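Local coordinates for protein paenibacillus xanthan lyase (Paenibacillus, PDB 6F2P) that cleaves the polysaccharide xanthan as a lyase, probably by beta-elimination as in other family 8 polysaccharide lyases, at residues Y23-V34 and K336-N347; D491-S502 and P610-P621. All blocks are in the same frame, centred on the assembly; numbering follows the deposited sequence.

Contact 1 (Y23-V34 and K336-N347); sequences YNLSDPDIAARV and KAVSIDLIIAAN
The ring of Tyr23 lies flat against Ile340, whose CG2 stands 3.8 Å from the ring centroid and almost on its normal, a CH-pi contact over the face. The extended CG1-CD1 branch of Ile340 runs past the phenol end, where CD1 touches Val34 CG2 (3.8 Å), while Ile344 CD1 abuts Tyr23 CB. Ile30 fills the middle, its CG1 3.7 Å from Ile343 CG2. With an alanine in place of Tyr23, CG2 and CD1 of Ile340 would probably be left without their aromatic partner, a gap opening over them. Arg33 starts with CG anti to the backbone N (chi1 177°), and bends at chi2 and chi3 then carry its guanidinium to the loop ahead of helix 340-347, NH2 lying 2.8 Å from Lys336 O near the guanidinium plane. At the other end Asn347 ND2 gives a weak, bent bond (123°) to OD2 of Asp27, the N-cap residue whose OD1 accepts from Ile30 N. The axes of 28-34 and 340-347 run antiparallel (171°), 9.7 Å apart. Both belong to a largely helical region, where Tyr23 also meets Tyr87 edge-to-face and Val338, Leu342 and Ala345 pack on helix 292-307.

Contact 2 (D491-S502 and P610-P621); sequences DEIVALGSGIAS and PTNGSYSYVLLP. With CA (calcium ion), chain B.
Chi1 values of 63° and 62° set the rings of Tyr615 and Tyr617 between their own backbone N and carbonyl carbon, and from there each folds across strand 493-501. Tyr615 covers Gly497, whose CA is 3.6 Å from the ring centroid; the absence of a side chain at Gly497 lets the ring lie over its backbone. Tyr617 takes the methyl of Ala495 over its face, CB to centroid 3.7 Å. On the sheet face bearing Val494 and Leu496, Leu496 CD2 lies against Ser616 CB.

The strands are antiparallel (176°), and paired hydrogen bonds link Ile493 with Leu619, Ala495 with Tyr617, Gly497 with Tyr615 and Ile500 with Gly613; Ser502 N to Pro610 O (2.9 Å) ends the ladder. Beyond Gly497 the register slips by one: Gly499 and Ile500 both face Gly613, a G1 bulge in which Gly499 has positive phi, and Asn612 and Gly613 both face Ile500, a classic bulge.

At the opposite end Asp491 OD1 binds calcium at 2.4 Å and Glu492 grips it with both carboxylate oxygens, alongside Asp490, Gln636 and Glu651. One water bridges Asp491 O and Pro621 O. Tyr615 OH is hydrogen-bonded to Lys484 NZ, and Glu492 OE2 to Tyr631 OH. The chemistry is therefore divided: backbone bonds and aromatic cover join two central strands of the super-sandwich domain, while calcium, probably offsetting the clustered carboxylates, ties the start of 491-502 to the sheet that holds Glu651, in strand 646-651.

How the contacts relate
From the N terminus, the chain enters contact 1 at 23-34, runs through about 300 mostly helical residues and returns at 336-347, bringing an early helix of the alpha-helical domain against helix 340-351. Only then does contact 2 open: 491-502 leaves, and after 107 residues with 55 in strands and none in helices, 610-621 comes back beside it. The two loops are in series, neither nested nor crossed. Contact 1 joins helices far apart in sequence, whereas contact 2 joins neighbouring strands within the large antiparallel sheet of the super-sandwich domain. Their centres lie about 49 Å apart and their nearest atoms about 29 Å, with no direct touch.

Contact 1 (Y23-V34 and K336-N347)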
loop_
_atom_site.group_PDB
_atom_site.type_symbol
_atom_site.label_atom_id
_atom_site.label_comp_id
_atom_site.label_asym_id
_atom_site.label_seq_id
_atom_site.Cartn_x
_atom_site.Cartn_y
_atom_site.Cartn_z
ATOM N N TYR A 23 4.827 -3.197 48.200
ATOM C CA TYR A 23 4.925 -1.997 47.379
ATOM C C TYR A 23 4.386 -0.772 48.120
ATOM O O TYR A 23 3.745 -0.894 49.159
ATOM C CB TYR A 23 4.205 -2.197 46.041
ATOM C CG TYR A 23 2.932 -3.023 46.111
ATOM C CD1 TYR A 23 1.755 -2.487 46.631
ATOM C CD2 TYR A 23 2.901 -4.327 45.630
ATOM C CE1 TYR A 23 0.593 -3.227 46.679
ATOM C CE2 TYR A 23 1.744 -5.078 45.675
ATOM C CZ TYR A 23 0.591 -4.525 46.202
ATOM O OH TYR A 23 -0.563 -5.280 46.256
ATOM N N ASN A 24 4.650 0.409 47.579
ATOM C CA ASN A 24 4.301 1.661 48.249
ATOM C C ASN A 24 2.788 1.939 48.288
ATOM O O ASN A 24 2.209 2.431 47.321
ATOM C CB ASN A 24 5.059 2.813 47.580
ATOM C CG ASN A 24 4.787 4.160 48.226
ATOM O OD1 ASN A 24 4.157 4.252 49.284
ATOM N ND2 ASN A 24 5.271 5.223 47.588
ATOM N N LEU A 25 2.147 1.645 49.412
ATOM C CA LEU A 25 0.711 1.884 49.517
ATOM C C LEU A 25 0.359 3.368 49.631
ATOM O O LEU A 25 -0.820 3.726 49.606
ATOM C CB LEU A 25 0.104 1.104 50.682
ATOM C CG LEU A 25 0.323 -0.413 50.694
ATOM C CD1 LEU A 25 -0.049 -0.987 52.044
ATOM C CD2 LEU A 25 -0.471 -1.107 49.594
ATOM N N SER A 26 1.370 4.224 49.766
ATOM C CA SER A 26 1.140 5.672 49.814
ATOM C C SER A 26 1.017 6.263 48.414
ATOM O O SER A 26 0.580 7.405 48.237
ATOM C CB SER A 26 2.229 6.386 50.615
ATOM O OG SER A 26 2.072 6.126 51.998
ATOM N N ASP A 27 1.425 5.471 47.427
ATOM C CA ASP A 27 1.162 5.753 46.023
ATOM C C ASP A 27 -0.349 5.638 45.823
ATOM O O ASP A 27 -0.907 4.539 45.868
ATOM C CB ASP A 27 1.913 4.725 45.170
ATOM C CG ASP A 27 1.748 4.948 43.675
ATOM O OD1 ASP A 27 0.635 5.318 43.225
ATOM O OD2 ASP A 27 2.747 4.726 42.947
ATOM N N PRO A 28 -1.019 6.778 45.601
ATOM C CA PRO A 28 -2.489 6.819 45.539
ATOM C C PRO A 28 -3.025 5.972 44.396
ATOM O O PRO A 28 -4.140 5.446 44.468
ATOM C CB PRO A 28 -2.792 8.296 45.272
ATOM C CG PRO A 28 -1.545 8.816 44.581
ATOM C CD PRO A 28 -0.396 8.046 45.183
ATOM N N ASP A 29 -2.227 5.847 43.342
ATOM C CA ASP A 29 -2.604 5.017 42.214
ATOM C C ASP A 29 -2.665 3.550 42.623
ATOM O O ASP A 29 -3.647 2.864 42.328
ATOM C CB ASP A 29 -1.655 5.256 41.047
ATOM C CG ASP A 29 -1.791 6.650 40.485
ATOM O OD1 ASP A 29 -2.950 7.102 40.319
ATOM O OD2 ASP A 29 -0.749 7.296 40.237
ATOM N N ILE A 30 -1.638 3.083 43.333
ATOM C CA ILE A 30 -1.665 1.736 43.903
ATOM C C ILE A 30 -2.822 1.561 44.885
ATOM O O ILE A 30 -3.545 0.557 44.836
ATOM C CB ILE A 30 -0.344 1.374 44.599
ATOM C CG1 ILE A 30 0.786 1.325 43.566
ATOM C CG2 ILE A 30 -0.477 0.048 45.331
ATOM C CD1 ILE A 30 2.154 1.065 44.147
ATOM N N ALA A 31 -3.012 2.552 45.754
ATOM C CA ALA A 31 -4.077 2.496 46.761
ATOM C C ALA A 31 -5.460 2.333 46.132
ATOM O O ALA A 31 -6.255 1.509 46.570
ATOM C CB ALA A 31 -4.040 3.725 47.649
ATOM N N ALA A 32 -5.733 3.119 45.098
ATOM C CA ALA A 32 -6.998 3.048 44.387
ATOM C C ALA A 32 -7.221 1.659 43.808
ATOM O O ALA A 32 -8.333 1.130 43.856
ATOM C CB ALA A 32 -7.019 4.076 43.286
ATOM N N ARG A 33 -6.162 1.066 43.268
ATOM C CA ARG A 33 -6.278 -0.255 42.658
ATOM C C ARG A 33 -6.549 -1.331 43.714
ATOM O O ARG A 33 -7.394 -2.208 43.524
ATOM C CB ARG A 33 -5.025 -0.571 41.834
ATOM C CG ARG A 33 -5.000 -1.945 41.197
ATOM C CD ARG A 33 -6.305 -2.284 40.488
ATOM N NE ARG A 33 -6.535 -1.443 39.325
ATOM C CZ ARG A 33 -7.669 -1.426 38.636
ATOM N NH1 ARG A 33 -8.674 -2.210 39.003
ATOM N NH2 ARG A 33 -7.798 -0.621 37.588
ATOM N N VAL A 34 -5.836 -1.248 44.831
ATOM C CA VAL A 34 -6.013 -2.190 45.925
ATOM C C VAL A 34 -7.451 -2.176 46.423
ATOM O O VAL A 34 -8.085 -3.225 46.575
ATOM C CB VAL A 34 -5.069 -1.861 47.090
ATOM C CG1 VAL A 34 -5.422 -2.688 48.321
ATOM C CG2 VAL A 34 -3.631 -2.092 46.673
ATOM N N LYS A 336 -5.261 4.151 35.980
ATOM C CA LYS A 336 -6.526 3.683 36.541
ATOM C C LYS A 336 -7.014 2.392 35.895
ATOM O O LYS A 336 -8.020 1.823 36.320
ATOM C CB LYS A 336 -7.603 4.755 36.395
ATOM C CG LYS A 336 -7.414 5.954 37.297
ATOM C CD LYS A 336 -8.111 7.165 36.716
ATOM C CE LYS A 336 -8.356 8.216 37.774
ATOM N NZ LYS A 336 -9.390 7.759 38.746
ATOM N N ALA A 337 -6.309 1.927 34.869
ATOM C CA ALA A 337 -6.784 0.771 34.110
ATOM C C ALA A 337 -5.955 -0.498 34.306
ATOM O O ALA A 337 -6.480 -1.593 34.211
ATOM C CB ALA A 337 -6.885 1.111 32.630
ATOM N N VAL A 338 -4.668 -0.351 34.586
ATOM C CA VAL A 338 -3.771 -1.502 34.629
ATOM C C VAL A 338 -3.561 -2.070 36.025
ATOM O O VAL A 338 -4.030 -1.519 37.026
ATOM C CB VAL A 338 -2.390 -1.139 34.074
ATOM C CG1 VAL A 338 -2.523 -0.637 32.655
ATOM C CG2 VAL A 338 -1.738 -0.098 34.959
ATOM N N SER A 339 -2.828 -3.176 36.076
ATOM C CA SER A 339 -2.569 -3.866 37.329
ATOM C C SER A 339 -1.561 -3.093 38.160
ATOM O O SER A 339 -0.917 -2.154 37.666
ATOM C CB SER A 339 -2.022 -5.259 37.053
ATOM O OG SER A 339 -0.722 -5.174 36.491
ATOM N N ILE A 340 -1.417 -3.498 39.419
ATOM C CA ILE A 340 -0.500 -2.828 40.326
ATOM C C ILE A 340 0.911 -2.904 39.773
ATOM O O ILE A 340 1.627 -1.907 39.752
ATOM C CB ILE A 340 -0.564 -3.427 41.741
ATOM C CG1 ILE A 340 -1.915 -3.096 42.376
ATOM C CG2 ILE A 340 0.578 -2.890 42.604
ATOM C CD1 ILE A 340 -2.195 -3.836 43.663
ATOM N N ASP A 341 1.284 -4.087 39.301
ATOM C CA ASP A 341 2.592 -4.319 38.710
ATOM C C ASP A 341 2.942 -3.253 37.680
ATOM O O ASP A 341 4.032 -2.672 37.709
ATOM C CB ASP A 341 2.613 -5.687 38.039
ATOM C CG ASP A 341 4.000 -6.253 37.940
ATOM O OD1 ASP A 341 4.828 -5.933 38.822
ATOM O OD2 ASP A 341 4.265 -7.011 36.985
ATOM N N LEU A 342 2.005 -2.993 36.776
ATOM C CA LEU A 342 2.216 -1.987 35.748
ATOM C C LEU A 342 2.177 -0.571 36.305
ATOM O O LEU A 342 2.876 0.304 35.800
ATOM C CB LEU A 342 1.204 -2.153 34.619
ATOM C CG LEU A 342 1.505 -3.376 33.764
ATOM C CD1 LEU A 342 0.304 -3.766 32.934
ATOM C CD2 LEU A 342 2.711 -3.079 32.888
ATOM N N ILE A 343 1.368 -0.343 37.341
ATOM C CA ILE A 343 1.333 0.959 37.998
ATOM C C ILE A 343 2.718 1.266 38.537
ATOM O O ILE A 343 3.244 2.374 38.382
ATOM C CB ILE A 343 0.355 0.968 39.166
ATOM C CG1 ILE A 343 -1.072 0.792 38.654
ATOM C CG2 ILE A 343 0.491 2.257 39.957
ATOM C CD1 ILE A 343 -2.101 0.827 39.725
ATOM N N ILE A 344 3.316 0.255 39.154
ATOM C CA ILE A 344 4.652 0.381 39.701
ATOM C C ILE A 344 5.645 0.695 38.593
ATOM O O ILE A 344 6.401 1.668 38.690
ATOM C CB ILE A 344 5.057 -0.894 40.430
ATOM C CG1 ILE A 344 4.129 -1.119 41.628
ATOM C CG2 ILE A 344 6.500 -0.807 40.879
ATOM C CD1 ILE A 344 4.260 -2.488 42.242
ATOM N N ALA A 345 5.623 -0.113 37.536
ATOM C CA ALA A 345 6.502 0.096 36.385
ATOM C C ALA A 345 6.289 1.471 35.767
ATOM O O ALA A 345 7.246 2.180 35.485
ATOM C CB ALA A 345 6.294 -0.983 35.344
ATOM N N ALA A 346 5.031 1.848 35.570
ATOM C CA ALA A 346 4.701 3.125 34.946
ATOM C C ALA A 346 5.172 4.294 35.787
ATOM O O ALA A 346 5.756 5.234 35.268
ATOM C CB ALA A 346 3.201 3.230 34.705
ATOM N N ASN A 347 4.908 4.238 37.087
ATOM C CA ASN A 347 5.281 5.337 37.972
ATOM C C ASN A 347 6.793 5.459 38.139
ATOM O O ASN A 347 7.337 6.566 38.157
ATOM C CB ASN A 347 4.581 5.212 39.331
ATOM C CG ASN A 347 3.205 5.869 39.344
ATOM O OD1 ASN A 347 2.952 6.830 38.612
ATOM N ND2 ASN A 347 2.313 5.357 40.182
#

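Contact 2 (D491-S502 and P610-P621)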
loop_
_atom_site.group_PDB
_atom_site.type_symbol
_atom_site.label_atom_id
_atom_site.label_comp_id
_atom_site.label_asym_id
_atom_site.label_seq_id
_atom_site.Cartn_x
_atom_site.Cartn_y
_atom_site.Cartn_z
ATOM N N ASP A 491 2.441 21.825 7.191
ATOM C CA ASP A 491 1.433 22.350 8.108
ATOM C C ASP A 491 0.076 22.474 7.434
ATOM O O ASP A 491 -0.798 23.170 7.927
ATOM C CB ASP A 491 1.862 23.704 8.688
ATOM C CG ASP A 491 2.126 24.757 7.614
ATOM O OD1 ASP A 491 2.032 24.442 6.408
ATOM O OD2 ASP A 491 2.473 25.899 7.982
ATOM N N GLU A 492 -0.093 21.806 6.300
ATOM C CA GLU A 492 -1.388 21.787 5.635
ATOM C C GLU A 492 -1.653 20.429 5.024
ATOM O O GLU A 492 -0.720 19.685 4.716
ATOM C CB GLU A 492 -1.474 22.858 4.540
ATOM C CG GLU A 492 -0.504 22.671 3.389
ATOM C CD GLU A 492 0.808 23.413 3.605
ATOM O OE1 GLU A 492 1.742 22.797 4.155
ATOM O OE2 GLU A 492 0.908 24.608 3.231
ATOM N N ILE A 493 -2.935 20.115 4.864
ATOM C CA ILE A 493 -3.358 18.971 4.072
ATOM C C ILE A 493 -4.280 19.446 2.962
ATOM O O ILE A 493 -5.281 20.109 3.221
ATOM C CB ILE A 493 -4.117 17.933 4.909
ATOM C CG1 ILE A 493 -3.213 17.373 6.005
ATOM C CG2 ILE A 493 -4.625 16.816 4.018
ATOM C CD1 ILE A 493 -3.663 17.735 7.389
ATOM N N VAL A 494 -3.939 19.133 1.721
ATOM C CA VAL A 494 -4.823 19.486 0.624
ATOM C C VAL A 494 -5.620 18.254 0.228
ATOM O O VAL A 494 -5.052 17.172 0.040
ATOM C CB VAL A 494 -4.053 20.026 -0.595
ATOM C CG1 VAL A 494 -5.019 20.390 -1.716
ATOM C CG2 VAL A 494 -3.201 21.232 -0.199
ATOM N N ALA A 495 -6.935 18.419 0.116
ATOM C CA ALA A 495 -7.819 17.338 -0.303
ATOM C C ALA A 495 -8.481 17.700 -1.628
ATOM O O ALA A 495 -9.087 18.769 -1.753
ATOM C CB ALA A 495 -8.873 17.064 0.769
ATOM N N LEU A 496 -8.354 16.814 -2.612
ATOM C CA LEU A 496 -8.931 17.045 -3.926
ATOM C C LEU A 496 -9.836 15.902 -4.334
ATOM O O LEU A 496 -9.559 14.736 -4.047
ATOM C CB LEU A 496 -7.839 17.176 -4.982
ATOM C CG LEU A 496 -6.803 18.290 -4.858
ATOM C CD1 LEU A 496 -5.969 18.322 -6.127
ATOM C CD2 LEU A 496 -7.468 19.635 -4.605
ATOM N N GLY A 497 -10.914 16.239 -5.026
ATOM C CA GLY A 497 -11.787 15.229 -5.576
ATOM C C GLY A 497 -12.234 15.630 -6.965
ATOM O O GLY A 497 -12.420 16.810 -7.249
ATOM N N SER A 498 -12.396 14.640 -7.832
ATOM C CA SER A 498 -12.920 14.860 -9.164
ATOM C C SER A 498 -13.376 13.515 -9.681
ATOM O O SER A 498 -13.171 12.492 -9.023
ATOM C CB SER A 498 -11.827 15.385 -10.082
ATOM O OG SER A 498 -10.903 14.346 -10.349
ATOM N N GLY A 499 -13.977 13.512 -10.865
ATOM C CA GLY A 499 -14.537 12.298 -11.431
ATOM C C GLY A 499 -15.689 11.757 -10.606
ATOM O O GLY A 499 -16.025 10.584 -10.709
ATOM N N ILE A 500 -16.291 12.610 -9.782
ATOM C CA ILE A 500 -17.378 12.192 -8.911
ATOM C C ILE A 500 -18.638 11.956 -9.725
ATOM O O ILE A 500 -19.239 12.899 -10.225
ATOM C CB ILE A 500 -17.677 13.233 -7.821
ATOM C CG1 ILE A 500 -16.406 13.570 -7.040
ATOM C CG2 ILE A 500 -18.745 12.704 -6.876
ATOM C CD1 ILE A 500 -16.579 14.686 -6.040
ATOM N N ALA A 501 -19.023 10.689 -9.850
ATOM C CA ALA A 501 -20.132 10.293 -10.709
ATOM C C ALA A 501 -21.053 9.246 -10.059
ATOM O O ALA A 501 -20.597 8.305 -9.399
ATOM C CB ALA A 501 -19.600 9.784 -12.041
ATOM N N SER A 502 -22.353 9.413 -10.260
ATOM C CA SER A 502 -23.327 8.499 -9.693
ATOM C C SER A 502 -24.600 8.473 -10.528
ATOM O O SER A 502 -24.964 9.470 -11.149
ATOM C CB SER A 502 -23.653 8.903 -8.252
ATOM O OG SER A 502 -24.817 8.241 -7.799
ATOM N N PRO A 610 -24.486 13.173 -10.049
ATOM C CA PRO A 610 -23.419 13.989 -10.634
ATOM C C PRO A 610 -22.725 13.202 -11.743
ATOM O O PRO A 610 -22.685 11.973 -11.686
ATOM C CB PRO A 610 -22.475 14.226 -9.453
ATOM C CG PRO A 610 -22.689 13.036 -8.552
ATOM C CD PRO A 610 -24.139 12.679 -8.702
ATOM N N THR A 611 -22.209 13.898 -12.748
ATOM C CA THR A 611 -21.619 13.224 -13.894
ATOM C C THR A 611 -20.108 13.316 -13.839
ATOM O O THR A 611 -19.403 12.452 -14.369
ATOM C CB THR A 611 -22.107 13.852 -15.193
ATOM O OG1 THR A 611 -22.196 15.274 -15.020
ATOM C CG2 THR A 611 -23.479 13.316 -15.542
ATOM N N ASN A 612 -19.630 14.369 -13.181
ATOM C CA ASN A 612 -18.202 14.663 -13.077
ATOM C C ASN A 612 -17.989 15.762 -12.034
ATOM O O ASN A 612 -17.399 16.806 -12.322
ATOM C CB ASN A 612 -17.640 15.055 -14.454
ATOM C CG ASN A 612 -16.148 15.402 -14.430
ATOM O OD1 ASN A 612 -15.680 16.211 -15.241
ATOM N ND2 ASN A 612 -15.403 14.806 -13.504
ATOM N N GLY A 613 -18.498 15.517 -10.824
ATOM C CA GLY A 613 -18.371 16.458 -9.721
ATOM C C GLY A 613 -16.955 16.520 -9.173
ATOM O O GLY A 613 -16.096 15.700 -9.522
ATOM N N SER A 614 -16.698 17.496 -8.313
ATOM C CA SER A 614 -15.353 17.698 -7.800
ATOM C C SER A 614 -15.384 18.504 -6.516
ATOM O O SER A 614 -16.397 19.116 -6.181
ATOM C CB SER A 614 -14.483 18.421 -8.841
ATOM O OG SER A 614 -14.768 19.812 -8.923
ATOM N N TYR A 615 -14.271 18.499 -5.797
ATOM C CA TYR A 615 -14.119 19.361 -4.638
ATOM C C TYR A 615 -12.645 19.650 -4.452
ATOM O O TYR A 615 -11.786 18.944 -4.991
ATOM C CB TYR A 615 -14.700 18.714 -3.368
ATOM C CG TYR A 615 -14.018 17.422 -2.944
ATOM C CD1 TYR A 615 -12.799 17.441 -2.271
ATOM C CD2 TYR A 615 -14.606 16.183 -3.201
ATOM C CE1 TYR A 615 -12.172 16.273 -1.897
ATOM C CE2 TYR A 615 -13.988 15.002 -2.819
ATOM C CZ TYR A 615 -12.768 15.055 -2.170
ATOM O OH TYR A 615 -12.137 13.891 -1.789
ATOM N N SER A 616 -12.365 20.689 -3.679
ATOM C CA SER A 616 -11.023 20.948 -3.200
ATOM C C SER A 616 -11.135 21.741 -1.913
ATOM O O SER A 616 -11.987 22.621 -1.794
ATOM C CB SER A 616 -10.208 21.723 -4.235
ATOM O OG SER A 616 -10.727 23.024 -4.422
ATOM N N TYR A 617 -10.300 21.398 -0.939
ATOM C CA TYR A 617 -10.189 22.165 0.298
ATOM C C TYR A 617 -8.846 21.869 0.943
ATOM O O TYR A 617 -8.181 20.889 0.583
ATOM C CB TYR A 617 -11.347 21.863 1.264
ATOM C CG TYR A 617 -11.447 20.425 1.740
ATOM C CD1 TYR A 617 -12.059 19.456 0.956
ATOM C CD2 TYR A 617 -10.962 20.046 2.989
ATOM C CE1 TYR A 617 -12.164 18.140 1.388
ATOM C CE2 TYR A 617 -11.068 18.731 3.435
ATOM C CZ TYR A 617 -11.667 17.786 2.625
ATOM O OH TYR A 617 -11.773 16.478 3.044
ATOM N N VAL A 618 -8.452 22.716 1.889
ATOM C CA VAL A 618 -7.149 22.606 2.524
ATOM C C VAL A 618 -7.328 22.652 4.022
ATOM O O VAL A 618 -7.883 23.615 4.546
ATOM C CB VAL A 618 -6.237 23.791 2.147
ATOM C CG1 VAL A 618 -4.956 23.742 2.949
ATOM C CG2 VAL A 618 -5.950 23.808 0.653
ATOM N N LEU A 619 -6.862 21.620 4.719
ATOM C CA LEU A 619 -6.918 21.622 6.172
ATOM C C LEU A 619 -5.743 22.417 6.714
ATOM O O LEU A 619 -4.590 22.180 6.339
ATOM C CB LEU A 619 -6.895 20.200 6.729
ATOM C CG LEU A 619 -8.114 19.342 6.403
ATOM C CD1 LEU A 619 -7.997 17.957 7.053
ATOM C CD2 LEU A 619 -9.395 20.043 6.839
ATOM N N LEU A 620 -6.040 23.363 7.598
ATOM C CA LEU A 620 -5.016 24.192 8.210
ATOM C C LEU A 620 -5.106 24.082 9.723
ATOM O O LEU A 620 -5.671 24.959 10.374
ATOM C CB LEU A 620 -5.197 25.649 7.774
ATOM C CG LEU A 620 -5.057 25.906 6.269
ATOM C CD1 LEU A 620 -5.473 27.324 5.911
ATOM C CD2 LEU A 620 -3.627 25.648 5.791
ATOM N N PRO A 621 -4.559 22.992 10.290
ATOM C CA PRO A 621 -4.676 22.781 11.737
ATOM C C PRO A 621 -3.900 23.817 12.546
ATOM O O PRO A 621 -2.914 24.370 12.047
ATOM C CB PRO A 621 -4.055 21.386 11.947
ATOM C CG PRO A 621 -4.072 20.735 10.612
ATOM C CD PRO A 621 -3.904 21.857 9.619
HETATM CA CA CA B . 3.139 24.890 4.323
HETATM O O HOH W 1 -1.375 24.774 10.033
HETATM O O HOH W 2 -9.772 14.121 -0.805
#